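Local coordinates for putative exported protein (Bordetella pertussis Tohama I, PDB 2PFY) that binds pyroglutamic acid as an extracytoplasmic solute receptor, probably handing it to a tripartite ATP-independent periplasmic (TRAP) transporter, at residues 6-11 with 37-42; 46-51 with 64-69; 124-129 with 178-183; 194-199 with 258-263. One frame throughout, in Å; residues are numbered along the deposited sequence.

Interaction 1: 6-11 with 37-42; sequences MTAEQP and IKVQSN
Backbone hydrogen bonds pair Met6 and Thr7 with Val39 and Gln40 as neighbouring parallel strands. Met6 N donates to Lys38 O at 2.8 Å, and Gln40 N returns a nearly straight bond to Met6 O. Ala8 N carries the pairing one step past the strand, to Gln40 O. It approaches from above that carbonyl plane, 39° out of it. A further bond, Asn42 N to Gln10 O at 2.9 Å, joins the loops that follow the two strands. Between the bonds lie CA-H...O contacts, such as Val39 CA to Met6 O. This is the parallel pair of a beta-alpha-beta unit, strand 2-7, helix 15-30 and strand 35-40, at one edge of a five-stranded mixed sheet. Apolar contacts gather on the face of Met6, a selenomethionine, and Val39. The Met6 chain runs out extended and bends at its last torsion (chi3 -61°). This brings CE against Ile37 CG2 at 3.3 Å, tighter than usual for two carbons. Met6 SE lies alongside Val39 CG2 at 4.0 Å. Phe23 of helix 15-30 also packs on Met6. Ala8 CB meets the other Val39 branch, CG1. Among polar groups, a water links Thr7 OG1 (2.6 Å) to Gln40 O. Gln10 NE2 donates to Glu9 OE2 at 2.9 Å, while Glu9 OE1 forms a salt bridge with Arg48. Asn42 OD1 rests against Pro11 CD.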
loop_
_atom_site.group_PDB
_atom_site.type_symbol
_atom_site.label_atom_id
_atom_site.label_comp_id
_atom_site.label_asym_id
_atom_site.label_seq_id
_atom_site.Cartn_x
_atom_site.Cartn_y
_atom_site.Cartn_z
HETATM N N MSE A 6 -15.320 -9.818 3.847
HETATM C CA MSE A 6 -14.275 -8.967 3.363
HETATM C C MSE A 6 -12.908 -9.539 3.753
HETATM O O MSE A 6 -12.729 -10.045 4.869
HETATM C CB MSE A 6 -14.436 -7.560 3.955
HETATM C CG MSE A 6 -13.349 -6.558 3.534
HETATM SE SE MSE A 6 -13.850 -4.735 4.123
HETATM C CE MSE A 6 -15.451 -4.370 3.254
ATOM N N THR A 7 -11.948 -9.415 2.847
ATOM C CA THR A 7 -10.560 -9.731 3.198
ATOM C C THR A 7 -9.839 -8.406 3.439
ATOM O O THR A 7 -10.047 -7.424 2.712
ATOM C CB THR A 7 -9.851 -10.593 2.108
ATOM O OG1 THR A 7 -8.485 -10.854 2.504
ATOM C CG2 THR A 7 -9.838 -9.855 0.731
ATOM N N ALA A 8 -8.988 -8.377 4.456
ATOM C CA ALA A 8 -8.061 -7.265 4.693
ATOM C C ALA A 8 -6.669 -7.844 4.828
ATOM O O ALA A 8 -6.460 -8.940 5.398
ATOM C CB ALA A 8 -8.437 -6.494 5.957
ATOM N N GLU A 9 -5.709 -7.106 4.292
ATOM C CA GLU A 9 -4.330 -7.571 4.130
ATOM C C GLU A 9 -3.520 -7.709 5.450
ATOM O O GLU A 9 -2.782 -8.674 5.672
ATOM C CB GLU A 9 -3.655 -6.530 3.257
ATOM C CG GLU A 9 -2.802 -7.049 2.215
ATOM C CD GLU A 9 -2.141 -5.940 1.462
ATOM O OE1 GLU A 9 -2.193 -5.951 0.233
ATOM O OE2 GLU A 9 -1.541 -5.068 2.109
ATOM N N GLN A 10 -3.682 -6.726 6.318
ATOM C CA GLN A 10 -2.792 -6.537 7.457
ATOM C C GLN A 10 -3.456 -6.974 8.763
ATOM O O GLN A 10 -4.699 -7.089 8.836
ATOM C CB GLN A 10 -2.406 -5.058 7.490
ATOM C CG GLN A 10 -1.737 -4.556 6.175
ATOM C CD GLN A 10 -0.447 -5.318 5.880
ATOM O OE1 GLN A 10 0.281 -5.692 6.812
ATOM N NE2 GLN A 10 -0.169 -5.571 4.599
ATOM N N PRO A 11 -2.654 -7.225 9.809
ATOM C CA PRO A 11 -3.201 -7.624 11.095
ATOM C C PRO A 11 -4.026 -6.519 11.766
ATOM O O PRO A 11 -3.999 -5.387 11.321
ATOM C CB PRO A 11 -1.935 -7.924 11.932
ATOM C CG PRO A 11 -0.894 -7.109 11.325
ATOM C CD PRO A 11 -1.171 -7.195 9.848
ATOM N N ILE A 37 -20.873 -6.544 6.854
ATOM C CA ILE A 37 -19.619 -6.959 6.264
ATOM C C ILE A 37 -18.755 -7.499 7.402
ATOM O O ILE A 37 -18.516 -6.810 8.369
ATOM C CB ILE A 37 -18.916 -5.802 5.559
ATOM C CG1 ILE A 37 -19.849 -5.209 4.459
ATOM C CG2 ILE A 37 -17.539 -6.289 5.027
ATOM C CD1 ILE A 37 -19.359 -3.896 3.811
ATOM N N LYS A 38 -18.322 -8.740 7.280
ATOM C CA LYS A 38 -17.448 -9.364 8.278
ATOM C C LYS A 38 -16.024 -9.393 7.717
ATOM O O LYS A 38 -15.788 -9.926 6.645
ATOM C CB LYS A 38 -17.930 -10.780 8.622
ATOM C CG LYS A 38 -19.424 -10.898 8.896
ATOM C CD LYS A 38 -20.201 -11.513 7.635
ATOM C CE LYS A 38 -21.512 -10.836 7.375
ATOM N NZ LYS A 38 -22.629 -11.229 8.333
ATOM N N VAL A 39 -15.090 -8.799 8.452
ATOM C CA VAL A 39 -13.720 -8.619 7.991
ATOM C C VAL A 39 -12.850 -9.753 8.551
ATOM O O VAL A 39 -12.864 -10.038 9.767
ATOM C CB VAL A 39 -13.140 -7.257 8.453
ATOM C CG1 VAL A 39 -11.666 -7.149 8.058
ATOM C CG2 VAL A 39 -13.975 -6.064 7.871
ATOM N N GLN A 40 -12.133 -10.412 7.659
ATOM C CA GLN A 40 -11.105 -11.373 8.039
ATOM C C GLN A 40 -9.783 -10.783 7.635
ATOM O O GLN A 40 -9.470 -10.661 6.448
ATOM C CB GLN A 40 -11.341 -12.738 7.370
ATOM C CG GLN A 40 -12.721 -13.275 7.791
ATOM C CD GLN A 40 -12.919 -14.722 7.483
ATOM O OE1 GLN A 40 -12.039 -15.521 7.753
ATOM N NE2 GLN A 40 -14.088 -15.082 6.924
ATOM N N SER A 41 -8.993 -10.420 8.638
ATOM C CA SER A 41 -7.816 -9.632 8.358
ATOM C C SER A 41 -6.559 -10.521 8.320
ATOM O O SER A 41 -6.642 -11.773 8.366
ATOM C CB SER A 41 -7.684 -8.561 9.425
ATOM O OG SER A 41 -7.440 -9.219 10.643
ATOM N N ASN A 42 -5.405 -9.856 8.281
ATOM C CA ASN A 42 -4.094 -10.503 8.243
ATOM C C ASN A 42 -3.915 -11.503 7.091
ATOM O O ASN A 42 -3.153 -12.490 7.224
ATOM C CB ASN A 42 -3.797 -11.177 9.580
ATOM C CG ASN A 42 -2.290 -11.419 9.779
ATOM O OD1 ASN A 42 -1.454 -10.584 9.411
ATOM N ND2 ASN A 42 -1.950 -12.571 10.346
HETATM O O HOH W 1 -7.810 -12.113 4.687
#

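Interaction 2: 46-51 with 64-69; sequences LKRPEV and EVLVSA. With PCA (pyroglutamic acid), chain E.
Arg48 reaches along Val65, Ala69 and Leu66 to the bound pyroglutamic acid. The contact lies in the ligand pocket of a periplasmic binding protein of the DctP family, where the loop before helix 51-57 meets the end of strand 62-66. The Arg48 chain leaves extended, with CG anti to the backbone N (chi1 175°) and CD continuing the line. It turns only at chi3, -74°. The straight part lays CG on Ala69 CB at 3.6 Å and near Val65 CG2. The bend then carries the guanidinium over Leu66. Leu66 CD2 covers the centre of one guanidinium face, 3.7 Å above the plane, and Leu66 CB touches NE. Leu66 CD1, the other branch, points to the ligand and meets PCA CB at 4.0 Å. Farther from the ligand, Val51 and Val65 pack flank to flank, their side chains pointing opposite ways, with Val51 CG1 against Val65 CB at 3.7 Å. Val65 holds CG1 between its backbone N and carbonyl carbon (chi1 67°), while CG2 takes the anti position and meets Arg48 O at 3.4 Å. Polar partners fix the guanidinium. NE forms a salt bridge with Glu9 OE1, and NH1 also donates to Tyr145 O. Glu9 thus acts as a second-shell residue that positions Arg48. At the guanidinium edge one carboxylate oxygen is gripped twice: PCA O accepts from Arg48 NH1 at 3.1 Å and from Arg48 NH2 at 3.0 Å.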
loop_
_atom_site.group_PDB
_atom_site.type_symbol
_atom_site.label_atom_id
_atom_site.label_comp_id
_atom_site.label_asym_id
_atom_site.label_seq_id
_atom_site.Cartn_x
_atom_site.Cartn_y
_atom_site.Cartn_z
ATOM N N LEU A 46 -7.319 -14.420 1.799
ATOM C CA LEU A 46 -6.617 -14.219 0.535
ATOM C C LEU A 46 -5.331 -13.450 0.803
ATOM O O LEU A 46 -5.351 -12.480 1.534
ATOM C CB LEU A 46 -7.471 -13.348 -0.418
ATOM C CG LEU A 46 -8.741 -14.025 -0.970
ATOM C CD1 LEU A 46 -9.753 -13.032 -1.466
ATOM C CD2 LEU A 46 -8.358 -14.969 -2.102
ATOM N N LYS A 47 -4.237 -13.852 0.154
ATOM C CA LYS A 47 -2.969 -13.128 0.224
ATOM C C LYS A 47 -3.002 -11.989 -0.792
ATOM O O LYS A 47 -3.794 -12.014 -1.746
ATOM C CB LYS A 47 -1.820 -14.095 -0.093
ATOM C CG LYS A 47 -1.714 -15.210 0.972
ATOM C CD LYS A 47 -0.622 -16.192 0.651
ATOM C CE LYS A 47 -0.469 -17.206 1.840
ATOM N NZ LYS A 47 -1.626 -18.134 1.922
ATOM N N ARG A 48 -2.133 -11.009 -0.604
ATOM C CA ARG A 48 -2.098 -9.824 -1.450
ATOM C C ARG A 48 -2.243 -10.098 -2.960
ATOM O O ARG A 48 -3.052 -9.451 -3.589
ATOM C CB ARG A 48 -0.829 -9.007 -1.176
ATOM C CG ARG A 48 -0.620 -7.809 -2.086
ATOM C CD ARG A 48 0.650 -7.019 -1.668
ATOM N NE ARG A 48 0.445 -6.249 -0.439
ATOM C CZ ARG A 48 1.434 -5.831 0.353
ATOM N NH1 ARG A 48 2.697 -6.121 0.037
ATOM N NH2 ARG A 48 1.178 -5.128 1.461
ATOM N N PRO A 49 -1.415 -11.011 -3.535
ATOM C CA PRO A 49 -1.530 -11.286 -4.966
ATOM C C PRO A 49 -2.842 -11.974 -5.371
ATOM O O PRO A 49 -3.112 -12.062 -6.562
ATOM C CB PRO A 49 -0.362 -12.266 -5.249
ATOM C CG PRO A 49 0.499 -12.213 -4.076
ATOM C CD PRO A 49 -0.337 -11.815 -2.913
ATOM N N GLU A 50 -3.600 -12.497 -4.398
ATOM C CA GLU A 50 -4.884 -13.225 -4.658
ATOM C C GLU A 50 -6.142 -12.377 -4.511
ATOM O O GLU A 50 -7.250 -12.823 -4.896
ATOM C CB GLU A 50 -5.045 -14.425 -3.694
ATOM C CG GLU A 50 -3.884 -15.450 -3.737
ATOM C CD GLU A 50 -3.917 -16.446 -2.590
ATOM O OE1 GLU A 50 -4.480 -16.161 -1.515
ATOM O OE2 GLU A 50 -3.334 -17.525 -2.757
ATOM N N VAL A 51 -6.015 -11.207 -3.883
ATOM C CA VAL A 51 -7.187 -10.411 -3.559
ATOM C C VAL A 51 -8.028 -10.046 -4.790
ATOM O O VAL A 51 -9.226 -10.255 -4.777
ATOM C CB VAL A 51 -6.834 -9.149 -2.755
ATOM C CG1 VAL A 51 -8.130 -8.241 -2.565
ATOM C CG2 VAL A 51 -6.252 -9.565 -1.368
ATOM N N GLU A 64 -9.655 -5.511 0.828
ATOM C CA GLU A 64 -8.638 -4.503 0.894
ATOM C C GLU A 64 -7.302 -5.064 0.377
ATOM O O GLU A 64 -6.934 -6.216 0.664
ATOM C CB GLU A 64 -8.536 -3.954 2.342
ATOM C CG GLU A 64 -7.488 -2.846 2.500
ATOM C CD GLU A 64 -6.088 -3.410 2.705
ATOM O OE1 GLU A 64 -5.967 -4.440 3.436
ATOM O OE2 GLU A 64 -5.126 -2.848 2.122
ATOM N N VAL A 65 -6.601 -4.253 -0.420
ATOM C CA VAL A 65 -5.296 -4.662 -0.981
ATOM C C VAL A 65 -4.468 -3.433 -1.370
ATOM O O VAL A 65 -5.008 -2.349 -1.666
ATOM C CB VAL A 65 -5.459 -5.688 -2.193
ATOM C CG1 VAL A 65 -6.124 -5.028 -3.407
ATOM C CG2 VAL A 65 -4.128 -6.371 -2.603
ATOM N N LEU A 66 -3.150 -3.622 -1.337
ATOM C CA LEU A 66 -2.190 -2.657 -1.834
ATOM C C LEU A 66 -2.515 -2.408 -3.304
ATOM O O LEU A 66 -2.578 -3.361 -4.100
ATOM C CB LEU A 66 -0.776 -3.261 -1.709
ATOM C CG LEU A 66 0.403 -2.361 -2.088
ATOM C CD1 LEU A 66 0.597 -1.268 -1.010
ATOM C CD2 LEU A 66 1.689 -3.183 -2.300
ATOM N N VAL A 67 -2.711 -1.140 -3.664
ATOM C CA VAL A 67 -3.057 -0.747 -5.048
ATOM C C VAL A 67 -2.018 -1.285 -6.043
ATOM O O VAL A 67 -2.367 -1.952 -7.052
ATOM C CB VAL A 67 -3.195 0.823 -5.181
ATOM C CG1 VAL A 67 -3.344 1.247 -6.664
ATOM C CG2 VAL A 67 -4.361 1.336 -4.335
ATOM N N SER A 68 -0.737 -1.050 -5.726
ATOM C CA SER A 68 0.362 -1.472 -6.586
ATOM C C SER A 68 0.532 -2.994 -6.704
ATOM O O SER A 68 1.363 -3.462 -7.486
ATOM C CB SER A 68 1.668 -0.796 -6.135
ATOM O OG SER A 68 1.925 -1.115 -4.773
ATOM N N ALA A 69 -0.260 -3.781 -5.963
ATOM C CA ALA A 69 -0.327 -5.230 -6.209
ATOM C C ALA A 69 -0.900 -5.543 -7.610
ATOM O O ALA A 69 -0.699 -6.641 -8.132
ATOM C CB ALA A 69 -1.139 -5.954 -5.128
HETATM N N PCA E . 3.563 -1.845 4.323
HETATM C CA PCA E . 3.184 -2.800 3.255
HETATM C CB PCA E . 3.177 -2.091 1.923
HETATM C CG PCA E . 3.641 -0.691 2.192
HETATM C CD PCA E . 3.825 -0.610 3.670
HETATM O OE PCA E . 4.119 0.417 4.272
HETATM C C PCA E . 4.154 -3.964 3.222
HETATM O O PCA E . 3.944 -5.013 2.601
HETATM O OXT PCA E . 5.196 -3.859 3.844
#

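Interaction 3: 124-129 with 178-183. With PCA (pyroglutamic acid), chain E.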
loop_
_atom_site.group_PDB
_atom_site.type_symbol
_atom_site.label_atom_id
_atom_site.label_comp_id
_atom_site.label_asym_id
_atom_site.label_seq_id
_atom_site.Cartn_x
_atom_site.Cartn_y
_atom_site.Cartn_z
ATOM N N GLY A 124 10.404 3.907 4.396
ATOM C CA GLY A 124 11.834 4.003 4.816
ATOM C C GLY A 124 12.561 2.690 4.543
ATOM O O GLY A 124 11.982 1.732 3.981
ATOM N N ILE A 125 13.831 2.650 4.926
ATOM C CA ILE A 125 14.695 1.483 4.719
ATOM C C ILE A 125 15.100 0.926 6.070
ATOM O O ILE A 125 15.487 1.685 6.941
ATOM C CB ILE A 125 15.961 1.874 3.886
ATOM C CG1 ILE A 125 15.509 2.278 2.480
ATOM C CG2 ILE A 125 16.987 0.674 3.815
ATOM C CD1 ILE A 125 16.523 3.061 1.620
ATOM N N TYR A 126 14.959 -0.393 6.248
ATOM C CA TYR A 126 15.344 -1.053 7.493
ATOM C C TYR A 126 16.512 -1.973 7.216
ATOM O O TYR A 126 16.478 -2.749 6.264
ATOM C CB TYR A 126 14.219 -1.938 8.054
ATOM C CG TYR A 126 12.944 -1.228 8.491
ATOM C CD1 TYR A 126 12.617 -1.131 9.846
ATOM C CD2 TYR A 126 12.047 -0.708 7.554
ATOM C CE1 TYR A 126 11.411 -0.544 10.275
ATOM C CE2 TYR A 126 10.842 -0.077 7.966
ATOM C CZ TYR A 126 10.533 -0.010 9.327
ATOM O OH TYR A 126 9.358 0.596 9.733
ATOM N N THR A 127 17.522 -1.929 8.066
ATOM C CA THR A 127 18.734 -2.717 7.811
ATOM C C THR A 127 19.286 -3.270 9.119
ATOM O O THR A 127 18.872 -2.839 10.214
ATOM C CB THR A 127 19.858 -1.852 7.129
ATOM O OG1 THR A 127 20.308 -0.849 8.042
ATOM C CG2 THR A 127 19.340 -1.164 5.884
ATOM N N LYS A 128 20.217 -4.220 9.000
ATOM C CA LYS A 128 20.865 -4.808 10.168
ATOM C C LYS A 128 22.215 -4.170 10.453
ATOM O O LYS A 128 22.761 -4.399 11.530
ATOM C CB LYS A 128 21.026 -6.318 10.026
ATOM C CG LYS A 128 19.710 -7.044 9.873
ATOM C CD LYS A 128 19.919 -8.382 9.236
ATOM C CE LYS A 128 19.847 -9.461 10.251
ATOM N NZ LYS A 128 19.969 -10.749 9.520
ATOM N N LYS A 129 22.709 -3.369 9.496
ATOM C CA LYS A 129 24.010 -2.681 9.590
ATOM C C LYS A 129 23.838 -1.268 9.085
ATOM O O LYS A 129 22.927 -1.015 8.323
ATOM C CB LYS A 129 25.072 -3.379 8.709
ATOM C CG LYS A 129 25.580 -4.686 9.276
ATOM C CD LYS A 129 27.096 -4.887 8.997
ATOM C CE LYS A 129 27.964 -4.032 9.960
ATOM N NZ LYS A 129 29.399 -4.382 9.873
ATOM N N ASP A 178 17.541 -9.763 4.519
ATOM C CA ASP A 178 18.415 -9.098 5.489
ATOM C C ASP A 178 18.124 -7.607 5.625
ATOM O O ASP A 178 18.664 -6.965 6.529
ATOM C CB ASP A 178 19.878 -9.280 5.092
ATOM C CG ASP A 178 20.363 -10.717 5.231
ATOM O OD1 ASP A 178 20.409 -11.262 6.345
ATOM O OD2 ASP A 178 20.724 -11.303 4.202
ATOM N N ALA A 179 17.293 -7.062 4.733
ATOM C CA ALA A 179 16.934 -5.632 4.706
ATOM C C ALA A 179 15.562 -5.440 4.032
ATOM O O ALA A 179 15.104 -6.293 3.267
ATOM C CB ALA A 179 18.008 -4.798 3.943
HETATM N N MSE A 180 14.899 -4.323 4.288
HETATM C CA MSE A 180 13.607 -4.129 3.613
HETATM C C MSE A 180 13.279 -2.661 3.479
HETATM O O MSE A 180 13.977 -1.776 4.039
HETATM C CB MSE A 180 12.505 -4.892 4.373
HETATM C CG MSE A 180 12.315 -4.426 5.782
HETATM SE SE MSE A 180 10.674 -5.158 6.487
HETATM C CE MSE A 180 10.732 -4.300 8.354
ATOM N N LEU A 181 12.209 -2.405 2.736
ATOM C CA LEU A 181 11.715 -1.070 2.541
ATOM C C LEU A 181 10.235 -1.142 2.830
ATOM O O LEU A 181 9.517 -1.964 2.227
ATOM C CB LEU A 181 11.935 -0.595 1.100
ATOM C CG LEU A 181 11.264 0.751 0.752
ATOM C CD1 LEU A 181 12.196 1.754 0.045
ATOM C CD2 LEU A 181 10.014 0.511 -0.114
ATOM N N THR A 182 9.794 -0.320 3.780
ATOM C CA THR A 182 8.387 -0.320 4.213
ATOM C C THR A 182 8.176 0.857 5.146
ATOM O O THR A 182 9.160 1.500 5.560
ATOM C CB THR A 182 7.935 -1.689 4.862
ATOM O OG1 THR A 182 6.506 -1.716 4.988
ATOM C CG2 THR A 182 8.586 -1.975 6.265
ATOM N N SER A 183 6.910 1.120 5.497
ATOM C CA SER A 183 6.559 2.239 6.346
ATOM C C SER A 183 6.923 1.943 7.799
ATOM O O SER A 183 7.137 0.753 8.199
ATOM C CB SER A 183 5.046 2.503 6.288
ATOM O OG SER A 183 4.384 1.340 6.768
HETATM N N PCA E . 3.563 -1.845 4.323
HETATM C CA PCA E . 3.184 -2.800 3.255
HETATM C CB PCA E . 3.177 -2.091 1.923
HETATM C CG PCA E . 3.641 -0.691 2.192
HETATM C CD PCA E . 3.825 -0.610 3.670
HETATM O OE PCA E . 4.119 0.417 4.272
HETATM C C PCA E . 4.154 -3.964 3.222
HETATM O O PCA E . 3.944 -5.013 2.601
HETATM O OXT PCA E . 5.196 -3.859 3.844
HETATM O O HOH W 2 20.760 -5.243 6.658
#
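Tyr126 and Met180 form a hydrogen-bonded pair of two antiparallel strands, 124-127 and 180-182, in a four-stranded mixed sheet; strand 180-182, at one edge, ends at the ligand pocket. Tyr126 N gives a nearly straight bond to Met180 O at 2.8 Å, and Met180 N donates back to Tyr126 O. Gly124 and Thr182 make the next hydrogen-bonded pair. Ile125 and Leu181, between them, form a non-hydrogen-bonded pair. Aromatic contacts centre on the Tyr126 ring, on the face of the sheet shared with Met180 and Thr182. Met180, a selenomethionine, starts crowded between its backbone N and carbonyl carbon (chi1 61°) and then runs extended. This carries CE over the ring, 3.9 Å from the centroid and 14° off the normal, a CH-pi contact. SE stands obliquely farther out, in a Met-aromatic contact. Tyr199 meets the same ring edge-to-face. Thr182 CG2 touches Tyr126 CE2 at 3.4 Å. At the strand end, Tyr126 OH donates to Ser183 O at 2.7 Å from above the carbonyl plane. Lys128 NZ and Asp178 OD1 form a salt bridge at the surface, with a weak hydrogen bond in it. A water joins Lys128 N to Asp178 O. Ser183, the N-cap of helix 184-189, and Thr182 bind pyroglutamic acid. Thr182 OG1 donates to PCA OXT at 2.8 Å. Ser183 donates twice to the ring carbonyl oxygen PCA OE, from OG at 2.7 Å and from N at 3.1 Å.

Interaction 4: 194-199 with 258-263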
loop_
_atom_site.group_PDB
_atom_site.type_symbol
_atom_site.label_atom_id
_atom_site.label_comp_id
_atom_site.label_asym_id
_atom_site.label_seq_id
_atom_site.Cartn_x
_atom_site.Cartn_y
_atom_site.Cartn_z
ATOM N N ASP A 194 12.756 -6.178 16.747
ATOM C CA ASP A 194 13.244 -7.519 17.145
ATOM C C ASP A 194 14.166 -8.150 16.098
ATOM O O ASP A 194 14.884 -9.106 16.399
ATOM C CB ASP A 194 12.091 -8.485 17.428
ATOM C CG ASP A 194 11.347 -8.158 18.712
ATOM O OD1 ASP A 194 11.905 -7.499 19.594
ATOM O OD2 ASP A 194 10.198 -8.585 18.858
ATOM N N TYR A 195 14.162 -7.620 14.877
ATOM C CA TYR A 195 14.902 -8.264 13.803
ATOM C C TYR A 195 15.759 -7.382 12.913
ATOM O O TYR A 195 16.620 -7.895 12.172
ATOM C CB TYR A 195 13.982 -9.230 13.003
ATOM C CG TYR A 195 12.739 -8.614 12.394
ATOM C CD1 TYR A 195 12.823 -7.856 11.228
ATOM C CD2 TYR A 195 11.466 -8.787 12.986
ATOM C CE1 TYR A 195 11.677 -7.292 10.632
ATOM C CE2 TYR A 195 10.304 -8.242 12.378
ATOM C CZ TYR A 195 10.423 -7.504 11.202
ATOM O OH TYR A 195 9.312 -6.917 10.612
ATOM N N VAL A 196 15.558 -6.063 12.979
ATOM C CA VAL A 196 16.440 -5.108 12.313
ATOM C C VAL A 196 16.873 -4.046 13.308
ATOM O O VAL A 196 16.273 -3.935 14.380
ATOM C CB VAL A 196 15.797 -4.402 11.085
ATOM C CG1 VAL A 196 16.092 -5.187 9.820
ATOM C CG2 VAL A 196 14.255 -4.119 11.308
ATOM N N LYS A 197 17.903 -3.269 12.960
ATOM C CA LYS A 197 18.450 -2.280 13.895
ATOM C C LYS A 197 18.405 -0.828 13.454
ATOM O O LYS A 197 18.353 0.068 14.296
ATOM C CB LYS A 197 19.900 -2.634 14.264
ATOM C CG LYS A 197 20.004 -3.455 15.537
ATOM C CD LYS A 197 19.414 -4.867 15.349
ATOM C CE LYS A 197 18.563 -5.290 16.576
ATOM N NZ LYS A 197 17.633 -6.434 16.308
ATOM N N TYR A 198 18.490 -0.585 12.155
ATOM C CA TYR A 198 18.534 0.790 11.620
ATOM C C TYR A 198 17.316 1.075 10.769
ATOM O O TYR A 198 16.964 0.260 9.940
ATOM C CB TYR A 198 19.797 0.989 10.753
ATOM C CG TYR A 198 21.041 0.808 11.578
ATOM C CD1 TYR A 198 21.642 1.891 12.221
ATOM C CD2 TYR A 198 21.575 -0.456 11.781
ATOM C CE1 TYR A 198 22.774 1.710 13.023
ATOM C CE2 TYR A 198 22.726 -0.642 12.582
ATOM C CZ TYR A 198 23.306 0.438 13.196
ATOM O OH TYR A 198 24.449 0.229 13.983
ATOM N N TYR A 199 16.706 2.241 10.964
ATOM C CA TYR A 199 15.620 2.706 10.097
ATOM C C TYR A 199 16.041 4.040 9.511
ATOM O O TYR A 199 16.474 4.931 10.253
ATOM C CB TYR A 199 14.304 2.844 10.912
ATOM C CG TYR A 199 13.221 3.543 10.142
ATOM C CD1 TYR A 199 12.475 2.847 9.182
ATOM C CD2 TYR A 199 12.944 4.908 10.345
ATOM C CE1 TYR A 199 11.470 3.485 8.459
ATOM C CE2 TYR A 199 11.953 5.555 9.597
ATOM C CZ TYR A 199 11.219 4.820 8.664
ATOM O OH TYR A 199 10.241 5.440 7.910
ATOM N N ASN A 258 11.826 1.704 21.065
ATOM C CA ASN A 258 12.147 0.289 21.183
ATOM C C ASN A 258 13.559 -0.107 20.768
ATOM O O ASN A 258 13.837 -1.295 20.592
ATOM C CB ASN A 258 11.091 -0.524 20.432
ATOM C CG ASN A 258 9.797 -0.562 21.207
ATOM O OD1 ASN A 258 9.721 -1.261 22.216
ATOM N ND2 ASN A 258 8.822 0.270 20.813
ATOM N N GLY A 259 14.417 0.903 20.610
ATOM C CA GLY A 259 15.869 0.750 20.446
ATOM C C GLY A 259 16.428 0.734 19.022
ATOM O O GLY A 259 17.641 0.522 18.831
HETATM N N MSE A 260 15.580 0.928 18.009
HETATM C CA MSE A 260 16.104 1.115 16.644
HETATM C C MSE A 260 16.843 2.438 16.558
HETATM O O MSE A 260 16.454 3.434 17.180
HETATM C CB MSE A 260 14.985 1.095 15.577
HETATM C CG MSE A 260 14.291 -0.217 15.489
HETATM SE SE MSE A 260 13.443 -0.459 13.711
HETATM C CE MSE A 260 15.079 -0.638 12.607
ATOM N N SER A 261 17.917 2.455 15.782
ATOM C CA SER A 261 18.477 3.720 15.418
ATOM C C SER A 261 17.550 4.296 14.353
ATOM O O SER A 261 17.274 3.651 13.349
ATOM C CB SER A 261 19.916 3.528 14.912
ATOM O OG SER A 261 20.348 4.713 14.284
ATOM N N VAL A 262 17.018 5.484 14.584
ATOM C CA VAL A 262 16.202 6.141 13.552
ATOM C C VAL A 262 16.995 7.295 12.997
ATOM O O VAL A 262 17.401 8.180 13.750
ATOM C CB VAL A 262 14.801 6.603 14.081
ATOM C CG1 VAL A 262 14.119 7.565 13.091
ATOM C CG2 VAL A 262 13.928 5.374 14.326
ATOM N N GLU A 263 17.215 7.277 11.686
ATOM C CA GLU A 263 18.039 8.290 11.027
ATOM C C GLU A 263 17.403 8.943 9.808
ATOM O O GLU A 263 16.549 8.334 9.148
ATOM C CB GLU A 263 19.397 7.671 10.683
ATOM C CG GLU A 263 20.297 7.628 11.921
ATOM C CD GLU A 263 21.625 7.034 11.652
ATOM O OE1 GLU A 263 21.687 5.821 11.407
ATOM O OE2 GLU A 263 22.618 7.780 11.688
HETATM O O HOH W 3 19.396 4.379 11.436
#
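Met260, a selenomethionine, packs its CE against Val196, Tyr198 and Tyr199. A bend at the last torsion (chi3 69°) turns this methyl across the strand, 3.4 Å from Tyr198 C and 3.8 Å from Val196 CG2. Tyr199 and Val262 lie side by side on one face of the sheet, with Val262 CG1 at the Tyr199 ring edge, 4.0 Å from CD2. On the other face Tyr198 CD1 meets Ser261 CB at 3.6 Å. The backbones are bound by three hydrogen bonds, each 2.8 Å: Ser261 N to Lys197 O, Tyr199 N to Ser261 O, and Glu263 N to Tyr199 O. These make strands 198-201 and 261-264 a parallel pair at the edge of the four-stranded mixed sheet. Lys197 and Tyr198 both face Thr127 of the neighbouring strand, a classic beta bulge. Water lies near Ser261 OG (3.0 Å) and Glu263 OE1 (2.7 Å). Farther out, Gly259 takes a positive phi of 96° as the C-prime residue of a Schellman motif. This ends helix 223-257 and leads the chain into strand 261-264. Leu255 of that helix packs on both Tyr199 and Val262, and Met260 also touches Trp193.

Overall arrangement
Following the chain, interaction 1 closes first, joining strand 2-7 to 35-40 across helix 15-30. Interaction 2 then closes a shorter loop holding helix 51-57. The two contacts touch in the five-stranded sheet, where strands 2-7 and 62-66 are neighbours. Interaction 3 follows, spanning 48 residues in the second, four-stranded sheet. Interaction 4 comes last and closes a loop that includes the long helix 223-257. All four are in series; none nest or cross. Interactions 3 and 4 meet through Thr127, whose N and O approach Tyr198 O and Lys197 N. Interactions 2 and 3 lie about 21 Å apart between centres, yet both touch pyroglutamic acid, so the ligand bridges the two sheet regions.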